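PDB 5H4E: beta 1-3 glucanase, which probably hydrolyses beta-1,3-glucans, as a family 64 glycoside hydrolase from Clostridium beijerinckii. Local coordinates for residues A[242-247]-A[316-321]; A[280-285]-A[306-311]; A[299-304]-A[352-357]. One frame throughout, in Å; residues are numbered along the deposited sequence.

Contact 1 of 3, residues A[242-247]-A[316-321]; sequences LTFTCD and AHWNNS
Leu242 and Phe244, on an outermost strand of the four-stranded antiparallel sheet in the mixed alpha/beta part of the fold, receive the indole of Trp318 from the loop that follows helix 294-309. Leu242 comes first, its CG anti to the backbone N (chi1 171°), which carries the methyls to the indole. CD1 touches Trp318 CZ2 and CH2 on the six-membered ring, at 3.7 Å from CZ2, while CD2 of Leu242 lies 4.0 Å from CH2. Tyr237, Met312 and Pro315 pack on the same leucine. Thr243 points away from the loop, and its hydroxyl bonds instead to Ser252 on the neighbouring strand. Phe244 then turns back to the loop and makes the tighter meeting: Trp318 CZ3 sits over one face of its ring, displaced toward the rim, 3.4 Å from Phe244 CD1. The two six-membered rings are inclined at 39°, with centroids 4.8 Å apart, so the meeting is neither a flat stack nor edge-to-face. Tyr251 of the adjacent strand and Phe262 of the strand beyond it also border Phe244. On the loop, a type I turn from His317 to Asn320 presents the tryptophan, closed by Asn320 N to His317 O at 3.0 Å. The indole's one polar atom is satisfied within this buried patch: Trp318 NE1 donates to Val311 O.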
# COMPACT_ATOMS: atom_id res chain seq x y z
N LEU A 242 -20.75 -20.11 3.84
CA LEU A 242 -19.45 -19.57 4.21
C LEU A 242 -19.63 -18.86 5.54
O LEU A 242 -20.27 -17.82 5.61
CB LEU A 242 -18.94 -18.60 3.14
CG LEU A 242 -17.70 -17.76 3.43
CD1 LEU A 242 -16.59 -18.63 3.92
CD2 LEU A 242 -17.27 -17.06 2.14
N THR A 243 -19.07 -19.43 6.59
CA THR A 243 -19.24 -18.86 7.92
C THR A 243 -17.90 -18.53 8.55
O THR A 243 -17.01 -19.38 8.62
CB THR A 243 -19.99 -19.83 8.84
OG1 THR A 243 -21.24 -20.17 8.22
CG2 THR A 243 -20.24 -19.18 10.20
N PHE A 244 -17.77 -17.28 8.99
CA PHE A 244 -16.53 -16.86 9.62
C PHE A 244 -16.78 -15.88 10.76
O PHE A 244 -17.83 -15.23 10.84
CB PHE A 244 -15.58 -16.25 8.57
CG PHE A 244 -15.98 -14.88 8.10
CD1 PHE A 244 -16.83 -14.72 7.01
CD2 PHE A 244 -15.47 -13.74 8.71
CE1 PHE A 244 -17.18 -13.45 6.56
CE2 PHE A 244 -15.81 -12.47 8.27
CZ PHE A 244 -16.67 -12.33 7.20
N THR A 245 -15.80 -15.79 11.64
CA THR A 245 -15.87 -14.88 12.77
C THR A 245 -14.64 -14.00 12.79
O THR A 245 -13.52 -14.48 12.62
CB THR A 245 -15.98 -15.65 14.09
OG1 THR A 245 -17.10 -16.54 14.03
CG2 THR A 245 -16.15 -14.70 15.26
N CYS A 246 -14.85 -12.70 12.96
CA CYS A 246 -13.77 -11.76 13.26
C CYS A 246 -14.18 -10.95 14.48
O CYS A 246 -15.11 -11.33 15.19
CB CYS A 246 -13.46 -10.86 12.06
SG CYS A 246 -14.86 -9.92 11.36
N ASP A 247 -13.50 -9.84 14.73
CA ASP A 247 -13.83 -9.00 15.89
C ASP A 247 -15.25 -8.44 15.82
O ASP A 247 -15.93 -8.34 16.85
CB ASP A 247 -12.82 -7.85 16.02
CG ASP A 247 -11.52 -8.29 16.67
OD1 ASP A 247 -11.29 -9.51 16.80
OD2 ASP A 247 -10.72 -7.41 17.06
N ALA A 316 -12.55 -21.35 8.57
CA ALA A 316 -12.06 -21.57 9.93
C ALA A 316 -10.59 -21.14 10.08
O ALA A 316 -10.14 -20.83 11.18
CB ALA A 316 -12.23 -23.03 10.34
N HIS A 317 -9.86 -21.10 8.97
CA HIS A 317 -8.42 -20.84 9.02
C HIS A 317 -8.02 -19.53 8.35
O HIS A 317 -6.85 -19.32 8.02
CB HIS A 317 -7.66 -22.00 8.38
CG HIS A 317 -7.70 -23.25 9.19
ND1 HIS A 317 -8.08 -24.47 8.67
CD2 HIS A 317 -7.43 -23.48 10.50
CE1 HIS A 317 -8.04 -25.39 9.62
NE2 HIS A 317 -7.64 -24.82 10.74
N TRP A 318 -8.99 -18.63 8.19
CA TRP A 318 -8.71 -17.33 7.61
C TRP A 318 -7.70 -16.53 8.44
O TRP A 318 -7.03 -15.65 7.93
CB TRP A 318 -10.01 -16.54 7.43
CG TRP A 318 -10.78 -16.96 6.21
CD1 TRP A 318 -10.47 -17.98 5.36
CD2 TRP A 318 -11.96 -16.34 5.70
NE1 TRP A 318 -11.40 -18.04 4.34
CE2 TRP A 318 -12.32 -17.05 4.53
CE3 TRP A 318 -12.74 -15.26 6.11
CZ2 TRP A 318 -13.45 -16.71 3.77
CZ3 TRP A 318 -13.86 -14.93 5.36
CH2 TRP A 318 -14.19 -15.64 4.20
N ASN A 319 -7.59 -16.86 9.73
CA ASN A 319 -6.64 -16.19 10.60
C ASN A 319 -5.32 -16.94 10.80
O ASN A 319 -4.52 -16.58 11.67
CB ASN A 319 -7.29 -15.94 11.97
CG ASN A 319 -7.62 -17.22 12.74
OD1 ASN A 319 -7.31 -18.34 12.30
ND2 ASN A 319 -8.25 -17.06 13.90
N ASN A 320 -5.09 -17.98 10.01
CA ASN A 320 -3.91 -18.82 10.21
C ASN A 320 -3.06 -18.94 8.95
O ASN A 320 -3.39 -19.71 8.05
CB ASN A 320 -4.32 -20.22 10.71
CG ASN A 320 -3.13 -21.06 11.18
OD1 ASN A 320 -2.01 -20.90 10.69
ND2 ASN A 320 -3.38 -21.95 12.13
N SER A 321 -1.94 -18.23 8.93
CA SER A 321 -1.13 -18.10 7.73
C SER A 321 -0.51 -19.41 7.27
O SER A 321 0.00 -19.52 6.16
CB SER A 321 -0.03 -17.06 7.95
OG SER A 321 0.86 -17.48 8.96

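Contact 2 of 3, residues A[280-285]-A[306-311]; sequences QEVLLG and AFNRHV
Two helix C-termini come together here, with Val282 near the end of helix 279-284 facing Phe307 and Asn308 in the last turns of helix 294-309. The apolar half of the meeting belongs to Val282, whose CB points at the longer helix. CG1 reaches Phe307 CB at 3.8 Å, and CG2 rests obliquely beside the start of the phenylalanine ring, 4.1 Å from Phe307 CG. The ring itself leads away from Val282 and into helix 227-236, where Ile230 and Val233 receive it; Ile230 also touches Val282, so the three helices share this buried seam.

The polar half is a single side-chain to backbone bond. Asn308 ND2 donates to Val282 O over 2.9 Å, nearly straight at 166°. The acceptor lies close to the plane of the asparagine amide, but the donor stands well above the carbonyl plane, 54° out of it. This carbonyl sits in the final turn of a short helix, where the chain is about to leave helical geometry at Gly285 with positive phi. Asn308 thus ties one helix end to the other, and the amide has further partners: ND2 also bonds to Cys304 O one turn back, while OD1 accepts from Asn331 ND2. Bonds at both ends fix the rotation of this buried amide. Leu283 CD2 flanks the amide at 3.8 Å from Asn308 OD1.

Just beyond Asn308 the longer helix stops in a Schellman motif at His310, a residue of positive phi. Val311 N bonds to Ala306 O at 2.9 Å, and His310 N to Phe307 O at 3.0 Å.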
# COMPACT_ATOMS: atom_id res chain seq x y z
N GLN A 280 -9.00 -8.89 -11.62
CA GLN A 280 -8.47 -7.58 -11.24
C GLN A 280 -9.06 -7.12 -9.92
O GLN A 280 -8.37 -6.53 -9.11
CB GLN A 280 -8.75 -6.53 -12.33
CG GLN A 280 -7.96 -6.74 -13.61
CD GLN A 280 -8.41 -7.97 -14.37
OE1 GLN A 280 -9.61 -8.15 -14.62
NE2 GLN A 280 -7.47 -8.83 -14.73
N GLU A 281 -10.34 -7.40 -9.70
CA GLU A 281 -10.97 -6.98 -8.46
C GLU A 281 -10.39 -7.73 -7.25
O GLU A 281 -10.28 -7.17 -6.16
CB GLU A 281 -12.48 -7.16 -8.54
CG GLU A 281 -13.12 -6.03 -9.33
CD GLU A 281 -14.57 -6.28 -9.70
OE1 GLU A 281 -14.96 -7.46 -9.84
OE2 GLU A 281 -15.32 -5.29 -9.86
N VAL A 282 -10.03 -8.99 -7.45
CA VAL A 282 -9.36 -9.74 -6.39
C VAL A 282 -8.01 -9.11 -6.07
O VAL A 282 -7.71 -8.78 -4.91
CB VAL A 282 -9.18 -11.22 -6.78
CG1 VAL A 282 -8.15 -11.94 -5.87
CG2 VAL A 282 -10.52 -11.93 -6.75
N LEU A 283 -7.20 -8.91 -7.10
CA LEU A 283 -5.84 -8.39 -6.92
C LEU A 283 -5.81 -6.98 -6.37
O LEU A 283 -4.92 -6.63 -5.57
CB LEU A 283 -5.09 -8.44 -8.26
CG LEU A 283 -4.81 -9.87 -8.70
CD1 LEU A 283 -4.31 -9.89 -10.13
CD2 LEU A 283 -3.79 -10.51 -7.76
N LEU A 284 -6.79 -6.17 -6.75
CA LEU A 284 -6.78 -4.75 -6.41
C LEU A 284 -7.70 -4.38 -5.25
O LEU A 284 -7.52 -3.33 -4.63
CB LEU A 284 -7.16 -3.92 -7.63
CG LEU A 284 -6.16 -4.04 -8.78
CD1 LEU A 284 -6.71 -3.34 -10.03
CD2 LEU A 284 -4.82 -3.46 -8.40
N GLY A 285 -8.69 -5.21 -4.96
CA GLY A 285 -9.59 -4.96 -3.86
C GLY A 285 -10.58 -3.84 -4.15
O GLY A 285 -11.14 -3.24 -3.23
N ALA A 306 -9.21 -13.51 1.33
CA ALA A 306 -9.26 -14.98 1.28
C ALA A 306 -9.04 -15.50 -0.15
O ALA A 306 -8.43 -16.56 -0.36
CB ALA A 306 -10.59 -15.50 1.84
N PHE A 307 -9.52 -14.74 -1.13
CA PHE A 307 -9.21 -15.07 -2.51
C PHE A 307 -7.72 -14.97 -2.77
O PHE A 307 -7.13 -15.93 -3.27
CB PHE A 307 -9.99 -14.18 -3.48
CG PHE A 307 -11.33 -14.73 -3.85
CD1 PHE A 307 -11.43 -15.91 -4.57
CD2 PHE A 307 -12.50 -14.07 -3.48
CE1 PHE A 307 -12.68 -16.43 -4.92
CE2 PHE A 307 -13.75 -14.60 -3.82
CZ PHE A 307 -13.83 -15.77 -4.55
N ASN A 308 -7.10 -13.85 -2.41
CA ASN A 308 -5.66 -13.71 -2.61
C ASN A 308 -4.84 -14.80 -1.92
O ASN A 308 -3.81 -15.25 -2.44
CB ASN A 308 -5.17 -12.35 -2.12
CG ASN A 308 -5.49 -11.25 -3.10
OD1 ASN A 308 -4.77 -11.06 -4.08
ND2 ASN A 308 -6.59 -10.55 -2.87
N ARG A 309 -5.31 -15.23 -0.75
CA ARG A 309 -4.60 -16.22 0.06
C ARG A 309 -5.01 -17.66 -0.27
O ARG A 309 -4.44 -18.60 0.29
CB ARG A 309 -4.85 -15.93 1.55
CG ARG A 309 -4.22 -14.63 2.05
CD ARG A 309 -4.80 -14.18 3.40
NE ARG A 309 -4.14 -12.97 3.89
CZ ARG A 309 -4.59 -12.22 4.89
NH1 ARG A 309 -5.73 -12.53 5.51
NH2 ARG A 309 -3.92 -11.13 5.26
N HIS A 310 -5.94 -17.80 -1.21
CA HIS A 310 -6.54 -19.08 -1.62
C HIS A 310 -7.02 -19.89 -0.41
O HIS A 310 -6.59 -21.02 -0.19
CB HIS A 310 -5.54 -19.91 -2.46
CG HIS A 310 -6.17 -21.04 -3.22
ND1 HIS A 310 -6.24 -21.07 -4.60
CD2 HIS A 310 -6.74 -22.20 -2.80
CE1 HIS A 310 -6.83 -22.18 -5.00
NE2 HIS A 310 -7.14 -22.89 -3.93
N VAL A 311 -7.94 -19.32 0.37
CA VAL A 311 -8.54 -20.02 1.50
C VAL A 311 -10.05 -19.78 1.58
O VAL A 311 -10.65 -19.97 2.64
CB VAL A 311 -7.89 -19.61 2.85
CG1 VAL A 311 -6.52 -20.26 3.03
CG2 VAL A 311 -7.81 -18.08 2.99

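Contact 3 of 3, residues A[299-304]-A[352-357]; sequences IKAQVC and DDVFDF
Gln302 and Ala301, on the face of helix 294-309 turned to the loop 352-357, meet Val354 and Phe355 at the tip of a turn close to type II (Asp353 to Asp356). The glutamine chain bends at chi2 (-90°), bringing its amide against both loop side chains. OE1 of Gln302 is 3.3 Å from Val354 CG1 and equally close to Phe355 CE1, whereas NE2 lies over one face of the Phe355 ring, 3.7 Å from CE1. Amide and ring planes stand 74° apart, so this is van der Waals contact of a steeply tilted amide with the ring and no flat stack. The other valine methyl, CG2, packs on Ala301 O at 3.4 Å and, more loosely, on Ala301 CB. A second shell fixes the participants. Trp318, Phe244 and Cys246 also touch the Gln302 side chain. The turn is closed by Asp356 N to Asp353 O at 2.8 Å. Asp352, just before the turn, is held by His338 and Gly348. One arginine from farther along the helix joins both parts of the loop: Arg309 NH2 makes a salt bridge with Asp352 OD1 and a hydrogen bond to Val354 O.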
# COMPACT_ATOMS: atom_id res chain seq x y z
N ILE A 299 -16.79 -7.49 5.40
CA ILE A 299 -17.01 -8.74 4.67
C ILE A 299 -16.24 -8.76 3.36
O ILE A 299 -15.58 -9.75 3.02
CB ILE A 299 -18.50 -8.98 4.37
CG1 ILE A 299 -19.25 -9.40 5.63
CG2 ILE A 299 -18.66 -10.01 3.24
CD1 ILE A 299 -20.74 -9.23 5.52
N LYS A 300 -16.31 -7.66 2.61
CA LYS A 300 -15.58 -7.55 1.34
C LYS A 300 -14.06 -7.68 1.56
O LYS A 300 -13.36 -8.29 0.75
CB LYS A 300 -15.91 -6.23 0.64
CG LYS A 300 -17.34 -6.20 0.08
CD LYS A 300 -17.73 -4.83 -0.47
CE LYS A 300 -19.22 -4.81 -0.76
NZ LYS A 300 -19.63 -3.61 -1.56
N ALA A 301 -13.57 -7.12 2.66
CA ALA A 301 -12.14 -7.18 2.98
C ALA A 301 -11.72 -8.63 3.23
O ALA A 301 -10.69 -9.10 2.73
CB ALA A 301 -11.83 -6.32 4.20
N GLN A 302 -12.52 -9.34 4.00
CA GLN A 302 -12.21 -10.72 4.33
C GLN A 302 -12.27 -11.60 3.09
O GLN A 302 -11.40 -12.45 2.89
CB GLN A 302 -13.18 -11.24 5.38
CG GLN A 302 -13.02 -10.55 6.70
CD GLN A 302 -12.02 -11.27 7.59
OE1 GLN A 302 -11.49 -12.32 7.21
NE2 GLN A 302 -11.78 -10.72 8.78
N VAL A 303 -13.28 -11.40 2.25
CA VAL A 303 -13.45 -12.23 1.06
C VAL A 303 -12.33 -11.96 0.06
O VAL A 303 -11.71 -12.88 -0.49
CB VAL A 303 -14.84 -12.00 0.42
CG1 VAL A 303 -14.93 -12.64 -0.95
CG2 VAL A 303 -15.95 -12.56 1.36
N CYS A 304 -12.01 -10.69 -0.15
CA CYS A 304 -10.91 -10.36 -1.05
C CYS A 304 -9.59 -10.99 -0.57
O CYS A 304 -8.86 -11.63 -1.35
CB CYS A 304 -10.75 -8.85 -1.17
SG CYS A 304 -9.46 -8.34 -2.31
N ASP A 352 -4.31 -6.91 3.02
CA ASP A 352 -3.42 -7.80 3.75
C ASP A 352 -3.50 -7.58 5.26
O ASP A 352 -2.99 -8.39 6.03
CB ASP A 352 -1.98 -7.65 3.27
CG ASP A 352 -1.29 -9.00 3.04
OD1 ASP A 352 -1.72 -10.01 3.65
OD2 ASP A 352 -0.33 -9.06 2.24
N ASP A 353 -4.15 -6.49 5.69
CA ASP A 353 -4.30 -6.23 7.12
C ASP A 353 -5.45 -7.06 7.72
O ASP A 353 -5.66 -7.05 8.93
CB ASP A 353 -4.49 -4.72 7.39
CG ASP A 353 -5.69 -4.13 6.67
OD1 ASP A 353 -5.99 -4.55 5.53
OD2 ASP A 353 -6.32 -3.24 7.26
N VAL A 354 -6.16 -7.80 6.86
CA VAL A 354 -7.15 -8.75 7.36
C VAL A 354 -6.44 -9.76 8.26
O VAL A 354 -5.49 -10.42 7.82
CB VAL A 354 -7.90 -9.47 6.24
CG1 VAL A 354 -8.72 -10.62 6.80
CG2 VAL A 354 -8.81 -8.48 5.52
N PHE A 355 -6.89 -9.82 9.52
CA PHE A 355 -6.30 -10.66 10.56
C PHE A 355 -4.84 -10.30 10.83
O PHE A 355 -4.04 -11.13 11.25
CB PHE A 355 -6.45 -12.14 10.21
CG PHE A 355 -7.84 -12.69 10.48
CD1 PHE A 355 -8.59 -13.24 9.45
CD2 PHE A 355 -8.38 -12.64 11.75
CE1 PHE A 355 -9.87 -13.73 9.69
CE2 PHE A 355 -9.66 -13.13 12.01
CZ PHE A 355 -10.41 -13.67 10.97
N ASP A 356 -4.52 -9.03 10.58
CA ASP A 356 -3.28 -8.37 11.04
C ASP A 356 -1.99 -8.97 10.48
O ASP A 356 -1.01 -9.12 11.22
CB ASP A 356 -3.22 -8.39 12.57
CG ASP A 356 -4.50 -7.88 13.20
OD1 ASP A 356 -4.98 -6.80 12.80
OD2 ASP A 356 -5.03 -8.57 14.10
N PHE A 357 -1.96 -9.26 9.19
CA PHE A 357 -0.75 -9.79 8.57
C PHE A 357 0.04 -8.71 7.82
O PHE A 357 1.09 -8.99 7.21
CB PHE A 357 -1.10 -10.95 7.63
CG PHE A 357 -1.54 -12.19 8.36
CD1 PHE A 357 -0.60 -12.98 9.02
CD2 PHE A 357 -2.87 -12.57 8.39
CE1 PHE A 357 -1.00 -14.12 9.71
CE2 PHE A 357 -3.28 -13.70 9.08
CZ PHE A 357 -2.35 -14.48 9.74

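Helix 294-309 is the common element: contact 3 uses its middle and contact 2 its end, while the loop leaving it supplies the tryptophan of contact 1. The centres of contacts 1 and 2 lie about 15 Å apart, and that of contact 3 is about 10 Å from each. Along the chain the order of segments is 242-247, 280-285, 299-304, 306-311, 316-321 and 352-357, so contact 2 falls wholly within the span of contact 1, whereas contact 3 interlocks with both. The helix is thereby joined to a sheet edge, a shorter helix and two loops. Direct meetings link neighbours, such as Trp318 CE2 on Ala306 CB and Asn319 against Phe355, making one continuous packed region within the glucanase domain.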